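Local coordinates for BIFUNCTIONAL PROTEIN Proline utilization A (PutA) (Corynebacterium freiburgense, PDB 5UX5), which catalyses both oxidative steps of proline conversion to glutamate, joining an FAD-dependent proline dehydrogenase to an NAD-dependent L-glutamate-gamma-semialdehyde dehydrogenase in one chain, at residues L977-L990 with S1014-I1028. Residues are numbered along the deposited sequence; the frame is centred on the assembly and turned at random.
Sequences LYVVGDDEEQFNRL and SRIRAIGDAPVPTTI
Ile1019 holds CG1 between its own backbone N and carbonyl carbon (chi1 69°). With the chain extended to CD1 (chi2 170°), that methyl lies against Val979 and Phe987. Ile1019 CD1 is 3.7 Å from Val979 CG1. It also meets the edge of the Phe987 ring, near the ring plane. Ile1019 CG2 packs on Leu990 CD1 at 3.9 Å. Gln986 is extended beyond CG, and its OE1 accepts from Gly1020 N at 2.8 Å. That N-H comes in tilted 31° from the amide carbonyl plane.

Strands 977-980 and 1015-1018 pair in parallel. Tyr978 N and Val980 N donate to Arg1015 O and Arg1017 O; Arg1017 N and Ile1019 N donate to Tyr978 O and Val980 O. On the face with Tyr978, Val980 CG1 meets Ile1028 CD1 tip to tip at 4.0 Å. On the other face, Leu990 CD1 touches Arg1017 CG at 3.8 Å, the side chains crossing at a slant, while the Arg1017 guanidinium forms a salt bridge with Glu1051. Leu990 also packs on Leu1001 of strand 1000-1003, another parallel neighbour of strand 965-980.

The Gln986 amide satisfies Gly1020 N-H where the ladder stops. Gln986 N donates to Asp983 OD1 at 3.0 Å, capping helix 984-997, so one residue ties helix start to strand end.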
ATOM      1  N   LEU A 977       6.701 -27.936  21.832  1.00 29.86           N
ATOM      2  CA  LEU A 977       6.049 -27.435  23.034  1.00 29.10           C
ATOM      3  C   LEU A 977       6.663 -28.091  24.269  1.00 36.37           C
ATOM      4  O   LEU A 977       6.844 -29.307  24.310  1.00 46.63           O
ATOM      5  CB  LEU A 977       4.532 -27.671  22.990  1.00 31.96           C
ATOM      6  CG  LEU A 977       3.779 -27.117  24.206  1.00 30.39           C
ATOM      7  CD1 LEU A 977       3.930 -25.635  24.256  1.00 26.89           C
ATOM      8  CD2 LEU A 977       2.315 -27.446  24.161  1.00 27.09           C
ATOM      9  N   TYR A 978       7.036 -27.276  25.246  1.00 34.51           N
ATOM     10  CA  TYR A 978       7.567 -27.755  26.512  1.00 36.68           C
ATOM     11  C   TYR A 978       6.445 -27.903  27.531  1.00 40.66           C
ATOM     12  O   TYR A 978       5.522 -27.079  27.584  1.00 45.77           O
ATOM     13  CB  TYR A 978       8.650 -26.804  27.038  1.00 30.73           C
ATOM     14  CG  TYR A 978       9.937 -26.908  26.245  1.00 32.01           C
ATOM     15  CD1 TYR A 978      10.878 -27.889  26.551  1.00 32.95           C
ATOM     16  CD2 TYR A 978      10.219 -26.029  25.194  1.00 31.57           C
ATOM     17  CE1 TYR A 978      12.045 -28.013  25.840  1.00 34.64           C
ATOM     18  CE2 TYR A 978      11.413 -26.135  24.461  1.00 33.17           C
ATOM     19  CZ  TYR A 978      12.326 -27.131  24.793  1.00 42.12           C
ATOM     20  OH  TYR A 978      13.516 -27.266  24.097  1.00 43.39           O
ATOM     21  N   VAL A 979       6.519 -28.960  28.336  1.00 35.64           N
ATOM     22  CA  VAL A 979       5.461 -29.298  29.284  1.00 41.52           C
ATOM     23  C   VAL A 979       6.058 -29.366  30.683  1.00 45.58           C
ATOM     24  O   VAL A 979       7.064 -30.051  30.899  1.00 44.96           O
ATOM     25  CB  VAL A 979       4.775 -30.628  28.914  1.00 35.12           C
ATOM     26  CG1 VAL A 979       3.609 -30.910  29.845  1.00 30.05           C
ATOM     27  CG2 VAL A 979       4.334 -30.611  27.473  1.00 30.13           C
ATOM     28  N   VAL A 980       5.433 -28.672  31.630  1.00 38.33           N
ATOM     29  CA  VAL A 980       5.888 -28.647  33.014  1.00 36.19           C
ATOM     30  C   VAL A 980       4.812 -29.217  33.924  1.00 37.14           C
ATOM     31  O   VAL A 980       3.648 -28.798  33.858  1.00 38.83           O
ATOM     32  CB  VAL A 980       6.249 -27.228  33.461  1.00 35.96           C
ATOM     33  CG1 VAL A 980       6.701 -27.277  34.900  1.00 32.35           C
ATOM     34  CG2 VAL A 980       7.343 -26.720  32.612  1.00 46.02           C
ATOM     35  N   GLY A 981       5.186 -30.189  34.746  1.00 37.03           N
ATOM     36  CA  GLY A 981       4.261 -30.792  35.683  1.00 31.08           C
ATOM     37  C   GLY A 981       3.997 -32.237  35.332  1.00 35.00           C
ATOM     38  O   GLY A 981       4.369 -32.727  34.265  1.00 41.35           O
ATOM     39  N   ASP A 982       3.319 -32.922  36.250  1.00 45.14           N
ATOM     40  CA  ASP A 982       3.020 -34.344  36.070  1.00 54.35           C
ATOM     41  C   ASP A 982       1.535 -34.580  36.267  1.00 46.67           C
ATOM     42  O   ASP A 982       0.997 -34.342  37.355  1.00 48.57           O
ATOM     43  CB  ASP A 982       3.848 -35.228  37.008  1.00 61.14           C
ATOM     44  CG  ASP A 982       5.347 -35.191  36.672  1.00 74.43           C
ATOM     45  OD1 ASP A 982       5.728 -35.283  35.473  1.00 68.81           O
ATOM     46  OD2 ASP A 982       6.148 -35.047  37.619  1.00 85.54           O
ATOM     47  N   ASP A 983       0.879 -35.028  35.201  1.00 39.14           N
ATOM     48  CA  ASP A 983      -0.529 -35.381  35.223  1.00 35.24           C
ATOM     49  C   ASP A 983      -0.830 -36.152  33.954  1.00 43.21           C
ATOM     50  O   ASP A 983      -0.903 -35.558  32.875  1.00 51.61           O
ATOM     51  CB  ASP A 983      -1.402 -34.142  35.342  1.00 40.91           C
ATOM     52  CG  ASP A 983      -2.863 -34.480  35.474  1.00 47.11           C
ATOM     53  OD1 ASP A 983      -3.411 -35.181  34.595  1.00 51.20           O
ATOM     54  OD2 ASP A 983      -3.468 -34.052  36.466  1.00 52.83           O
ATOM     55  N   GLU A 984      -0.990 -37.474  34.071  1.00 47.40           N
ATOM     56  CA  GLU A 984      -1.056 -38.306  32.876  1.00 46.16           C
ATOM     57  C   GLU A 984      -2.246 -37.938  31.995  1.00 46.37           C
ATOM     58  O   GLU A 984      -2.120 -37.852  30.766  1.00 40.84           O
ATOM     59  CB  GLU A 984      -1.111 -39.777  33.252  1.00 41.22           C
ATOM     60  CG  GLU A 984      -0.687 -40.683  32.115  1.00 54.34           C
ATOM     61  CD  GLU A 984      -1.252 -42.100  32.236  1.00 62.19           C
ATOM     62  OE1 GLU A 984      -1.549 -42.543  33.383  1.00 52.96           O
ATOM     63  OE2 GLU A 984      -1.404 -42.757  31.171  1.00 62.61           O
ATOM     64  N   GLU A 985      -3.401 -37.685  32.602  1.00 43.92           N
ATOM     65  CA  GLU A 985      -4.570 -37.409  31.783  1.00 39.64           C
ATOM     66  C   GLU A 985      -4.368 -36.132  30.979  1.00 35.33           C
ATOM     67  O   GLU A 985      -4.584 -36.122  29.767  1.00 38.90           O
ATOM     68  CB  GLU A 985      -5.829 -37.340  32.644  1.00 33.03           C
ATOM     69  CG  GLU A 985      -6.980 -36.757  31.886  1.00 41.15           C
ATOM     70  CD  GLU A 985      -8.330 -36.988  32.540  1.00 52.99           C
ATOM     71  OE1 GLU A 985      -8.524 -36.615  33.720  1.00 54.75           O
ATOM     72  OE2 GLU A 985      -9.207 -37.535  31.845  1.00 56.52           O
ATOM     73  N   GLN A 986      -3.924 -35.047  31.633  1.00 30.25           N
ATOM     74  CA  GLN A 986      -3.703 -33.791  30.914  1.00 34.25           C
ATOM     75  C   GLN A 986      -2.576 -33.936  29.900  1.00 39.72           C
ATOM     76  O   GLN A 986      -2.671 -33.422  28.780  1.00 42.12           O
ATOM     77  CB  GLN A 986      -3.404 -32.648  31.886  1.00 28.68           C
ATOM     78  CG  GLN A 986      -4.549 -32.338  32.834  1.00 29.42           C
ATOM     79  CD  GLN A 986      -4.169 -31.390  33.965  1.00 39.32           C
ATOM     80  OE1 GLN A 986      -3.164 -30.689  33.896  1.00 47.53           O
ATOM     81  NE2 GLN A 986      -4.975 -31.373  35.017  1.00 33.00           N
ATOM     82  N   PHE A 987      -1.510 -34.656  30.260  1.00 40.99           N
ATOM     83  CA  PHE A 987      -0.480 -34.932  29.269  1.00 40.40           C
ATOM     84  C   PHE A 987      -1.032 -35.672  28.050  1.00 46.09           C
ATOM     85  O   PHE A 987      -0.532 -35.488  26.939  1.00 45.09           O
ATOM     86  CB  PHE A 987       0.673 -35.711  29.886  1.00 32.15           C
ATOM     87  CG  PHE A 987       1.928 -35.626  29.079  1.00 32.63           C
ATOM     88  CD1 PHE A 987       2.770 -34.522  29.199  1.00 42.86           C
ATOM     89  CD2 PHE A 987       2.254 -36.611  28.163  1.00 33.64           C
ATOM     90  CE1 PHE A 987       3.929 -34.411  28.434  1.00 41.01           C
ATOM     91  CE2 PHE A 987       3.421 -36.511  27.387  1.00 38.30           C
ATOM     92  CZ  PHE A 987       4.256 -35.406  27.526  1.00 38.36           C
ATOM     93  N   ASN A 988      -2.011 -36.562  28.237  1.00 51.67           N
ATOM     94  CA  ASN A 988      -2.628 -37.226  27.090  1.00 52.14           C
ATOM     95  C   ASN A 988      -3.461 -36.245  26.270  1.00 45.19           C
ATOM     96  O   ASN A 988      -3.495 -36.318  25.033  1.00 41.60           O
ATOM     97  CB  ASN A 988      -3.481 -38.405  27.556  1.00 55.61           C
ATOM     98  CG  ASN A 988      -2.644 -39.603  27.995  1.00 56.87           C
ATOM     99  OD1 ASN A 988      -1.456 -39.703  27.687  1.00 51.45           O
ATOM    100  ND2 ASN A 988      -3.276 -40.522  28.716  1.00 66.17           N
ATOM    101  N   ARG A 989      -4.137 -35.314  26.945  1.00 33.80           N
ATOM    102  CA  ARG A 989      -4.851 -34.280  26.213  1.00 39.57           C
ATOM    103  C   ARG A 989      -3.899 -33.498  25.317  1.00 38.83           C
ATOM    104  O   ARG A 989      -4.287 -33.078  24.225  1.00 38.77           O
ATOM    105  CB  ARG A 989      -5.566 -33.330  27.176  1.00 36.14           C
ATOM    106  CG  ARG A 989      -6.602 -32.484  26.480  1.00 30.37           C
ATOM    107  CD  ARG A 989      -6.018 -31.196  25.851  1.00 27.09           C
ATOM    108  NE  ARG A 989      -7.040 -30.492  25.088  1.00 26.55           N
ATOM    109  CZ  ARG A 989      -7.289 -30.722  23.806  1.00 26.74           C
ATOM    110  NH1 ARG A 989      -6.588 -31.608  23.129  1.00 27.46           N
ATOM    111  NH2 ARG A 989      -8.252 -30.072  23.207  1.00 28.89           N
ATOM    112  N   LEU A 990      -2.670 -33.238  25.794  1.00 36.09           N
ATOM    113  CA  LEU A 990      -1.668 -32.589  24.954  1.00 32.88           C
ATOM    114  C   LEU A 990      -1.137 -33.520  23.861  1.00 35.78           C
ATOM    115  O   LEU A 990      -0.732 -33.049  22.796  1.00 45.57           O
ATOM    116  CB  LEU A 990      -0.515 -32.045  25.809  1.00 31.99           C
ATOM    117  CG  LEU A 990      -0.751 -30.966  26.891  1.00 28.09           C
ATOM    118  CD1 LEU A 990       0.538 -30.417  27.376  1.00 28.21           C
ATOM    119  CD2 LEU A 990      -1.625 -29.846  26.419  1.00 27.08           C
ATOM    120  N   SER A1014      10.466 -19.987  23.616  1.00 28.81           N
ATOM    121  CA  SER A1014       9.734 -21.229  23.757  1.00 31.03           C
ATOM    122  C   SER A1014       8.347 -20.977  24.338  1.00 31.20           C
ATOM    123  O   SER A1014       8.074 -19.954  24.979  1.00 28.30           O
ATOM    124  CB  SER A1014      10.509 -22.196  24.649  1.00 29.74           C
ATOM    125  OG  SER A1014      11.788 -22.403  24.123  1.00 32.08           O
ATOM    126  N   ARG A1015       7.467 -21.941  24.115  1.00 27.34           N
ATOM    127  CA  ARG A1015       6.176 -21.993  24.780  1.00 26.59           C
ATOM    128  C   ARG A1015       6.214 -23.155  25.763  1.00 34.57           C
ATOM    129  O   ARG A1015       6.635 -24.258  25.402  1.00 35.13           O
ATOM    130  CB  ARG A1015       5.034 -22.180  23.767  1.00 30.30           C
ATOM    131  CG  ARG A1015       4.639 -20.982  22.913  1.00 25.16           C
ATOM    132  CD  ARG A1015       3.530 -21.354  21.963  1.00 24.66           C
ATOM    133  NE  ARG A1015       3.209 -20.308  20.997  1.00 34.04           N
ATOM    134  CZ  ARG A1015       2.346 -20.461  19.990  1.00 32.34           C
ATOM    135  NH1 ARG A1015       1.730 -21.617  19.798  1.00 30.09           N
ATOM    136  NH2 ARG A1015       2.100 -19.464  19.156  1.00 23.20           N
ATOM    137  N   ILE A1016       5.803 -22.910  27.004  1.00 32.73           N
ATOM    138  CA  ILE A1016       5.878 -23.909  28.065  1.00 33.11           C
ATOM    139  C   ILE A1016       4.476 -24.100  28.608  1.00 35.12           C
ATOM    140  O   ILE A1016       3.877 -23.143  29.115  1.00 34.76           O
ATOM    141  CB  ILE A1016       6.852 -23.493  29.174  1.00 30.38           C
ATOM    142  CG1 ILE A1016       8.245 -23.290  28.604  1.00 31.70           C
ATOM    143  CG2 ILE A1016       6.934 -24.519  30.194  1.00 28.77           C
ATOM    144  CD1 ILE A1016       9.034 -22.255  29.367  1.00 34.68           C
ATOM    145  N   ARG A1017       3.930 -25.316  28.444  1.00 31.32           N
ATOM    146  CA  ARG A1017       2.585 -25.635  28.923  1.00 36.02           C
ATOM    147  C   ARG A1017       2.656 -26.224  30.328  1.00 35.02           C
ATOM    148  O   ARG A1017       3.431 -27.153  30.583  1.00 42.46           O
ATOM    149  CB  ARG A1017       1.880 -26.616  27.986  1.00 41.17           C
ATOM    150  CG  ARG A1017       0.378 -26.742  28.219  1.00 42.06           C
ATOM    151  CD  ARG A1017      -0.321 -25.440  27.875  1.00 35.60           C
ATOM    152  NE  ARG A1017      -1.786 -25.517  27.931  1.00 30.78           N
ATOM    153  CZ  ARG A1017      -2.529 -25.183  28.984  1.00 27.94           C
ATOM    154  NH1 ARG A1017      -1.975 -24.753  30.108  1.00 24.69           N
ATOM    155  NH2 ARG A1017      -3.848 -25.283  28.911  1.00 29.87           N
ATOM    156  N   ALA A1018       1.838 -25.685  31.232  1.00 30.12           N
ATOM    157  CA  ALA A1018       1.766 -26.149  32.610  1.00 27.02           C
ATOM    158  C   ALA A1018       0.655 -27.178  32.741  1.00 35.01           C
ATOM    159  O   ALA A1018      -0.489 -26.928  32.333  1.00 34.63           O
ATOM    160  CB  ALA A1018       1.495 -24.996  33.569  1.00 26.65           C
ATOM    161  N   ILE A1019       0.993 -28.343  33.293  1.00 38.41           N
ATOM    162  CA  ILE A1019      -0.011 -29.351  33.589  1.00 35.09           C
ATOM    163  C   ILE A1019       0.082 -29.732  35.060  1.00 36.75           C
ATOM    164  O   ILE A1019       1.160 -29.713  35.663  1.00 41.71           O
ATOM    165  CB  ILE A1019       0.136 -30.591  32.673  1.00 36.82           C
ATOM    166  CG1 ILE A1019       1.411 -31.386  32.980  1.00 34.98           C
ATOM    167  CG2 ILE A1019       0.100 -30.181  31.210  1.00 28.14           C
ATOM    168  CD1 ILE A1019       1.441 -32.710  32.282  1.00 30.67           C
ATOM    169  N   GLY A1020      -1.060 -30.095  35.640  1.00 39.36           N
ATOM    170  CA  GLY A1020      -1.086 -30.576  37.007  1.00 37.06           C
ATOM    171  C   GLY A1020      -1.533 -29.511  37.992  1.00 45.06           C
ATOM    172  O   GLY A1020      -1.884 -28.381  37.633  1.00 56.96           O
ATOM    173  N   ASP A1021      -1.538 -29.915  39.266  1.00 42.46           N
ATOM    174  CA  ASP A1021      -2.020 -29.108  40.387  1.00 46.33           C
ATOM    175  C   ASP A1021      -0.922 -28.329  41.081  1.00 44.27           C
ATOM    176  O   ASP A1021      -1.221 -27.496  41.946  1.00 43.63           O
ATOM    177  CB  ASP A1021      -2.730 -29.993  41.395  1.00 52.08           C
ATOM    178  CG  ASP A1021      -3.863 -30.737  40.772  1.00 68.10           C
ATOM    179  OD1 ASP A1021      -4.759 -30.065  40.205  1.00 75.95           O
ATOM    180  OD2 ASP A1021      -3.822 -31.986  40.786  1.00 72.96           O
ATOM    181  N   ALA A1022       0.322 -28.634  40.788  1.00 42.78           N
ATOM    182  CA  ALA A1022       1.401 -27.919  41.427  1.00 40.45           C
ATOM    183  C   ALA A1022       1.603 -26.550  40.767  1.00 45.33           C
ATOM    184  O   ALA A1022       1.261 -26.351  39.595  1.00 49.03           O
ATOM    185  CB  ALA A1022       2.673 -28.739  41.345  1.00 30.72           C
ATOM    186  N   PRO A1023       2.113 -25.574  41.510  1.00 38.99           N
ATOM    187  CA  PRO A1023       2.510 -24.317  40.867  1.00 40.09           C
ATOM    188  C   PRO A1023       3.635 -24.591  39.882  1.00 45.17           C
ATOM    189  O   PRO A1023       4.308 -25.624  39.937  1.00 52.22           O
ATOM    190  CB  PRO A1023       2.978 -23.438  42.032  1.00 32.13           C
ATOM    191  CG  PRO A1023       2.333 -24.063  43.264  1.00 35.31           C
ATOM    192  CD  PRO A1023       2.243 -25.528  42.974  1.00 31.55           C
ATOM    193  N   VAL A1024       3.790 -23.696  38.923  1.00 43.27           N
ATOM    194  CA  VAL A1024       5.021 -23.769  38.133  1.00 33.85           C
ATOM    195  C   VAL A1024       6.175 -23.319  39.013  1.00 33.57           C
ATOM    196  O   VAL A1024       6.035 -22.327  39.758  1.00 36.87           O
ATOM    197  CB  VAL A1024       4.902 -22.907  36.874  1.00 33.42           C
ATOM    198  CG1 VAL A1024       6.146 -23.015  36.030  1.00 29.14           C
ATOM    199  CG2 VAL A1024       3.680 -23.299  36.080  1.00 27.81           C
ATOM    200  N   PRO A1025       7.301 -24.010  39.007  1.00 35.53           N
ATOM    201  CA  PRO A1025       8.450 -23.525  39.788  1.00 32.97           C
ATOM    202  C   PRO A1025       8.880 -22.138  39.317  1.00 41.99           C
ATOM    203  O   PRO A1025       8.952 -21.867  38.117  1.00 45.37           O
ATOM    204  CB  PRO A1025       9.525 -24.578  39.521  1.00 36.28           C
ATOM    205  CG  PRO A1025       8.751 -25.820  39.094  1.00 32.70           C
ATOM    206  CD  PRO A1025       7.528 -25.324  38.383  1.00 31.44           C
ATOM    207  N   THR A1026       9.163 -21.257  40.288  1.00 44.28           N
ATOM    208  CA  THR A1026       9.431 -19.846  40.003  1.00 38.63           C
ATOM    209  C   THR A1026      10.591 -19.678  39.025  1.00 48.12           C
ATOM    210  O   THR A1026      10.573 -18.796  38.153  1.00 49.88           O
ATOM    211  CB  THR A1026       9.733 -19.107  41.316  1.00 36.41           C
ATOM    212  OG1 THR A1026       8.519 -18.869  42.031  1.00 35.55           O
ATOM    213  CG2 THR A1026      10.371 -17.724  41.048  1.00 45.83           C
ATOM    214  N   THR A1027      11.609 -20.522  39.148  1.00 41.48           N
ATOM    215  CA  THR A1027      12.783 -20.365  38.310  1.00 39.42           C
ATOM    216  C   THR A1027      12.435 -20.466  36.833  1.00 39.71           C
ATOM    217  O   THR A1027      13.059 -19.798  36.008  1.00 45.71           O
ATOM    218  CB  THR A1027      13.840 -21.396  38.720  1.00 39.71           C
ATOM    219  OG1 THR A1027      14.142 -21.209  40.108  1.00 41.01           O
ATOM    220  CG2 THR A1027      15.120 -21.249  37.909  1.00 42.71           C
ATOM    221  N   ILE A1028      11.434 -21.265  36.476  1.00 35.01           N
ATOM    222  CA  ILE A1028      11.049 -21.349  35.072  1.00 37.56           C
ATOM    223  C   ILE A1028      10.457 -20.037  34.600  1.00 37.75           C
ATOM    224  O   ILE A1028      10.776 -19.571  33.499  1.00 39.39           O
ATOM    225  CB  ILE A1028      10.080 -22.512  34.834  1.00 43.52           C
ATOM    226  CG1 ILE A1028      10.788 -23.834  35.109  1.00 41.59           C
ATOM    227  CG2 ILE A1028       9.547 -22.463  33.408  1.00 40.99           C
ATOM    228  CD1 ILE A1028       9.850 -24.903  35.501  1.00 37.44           C
TER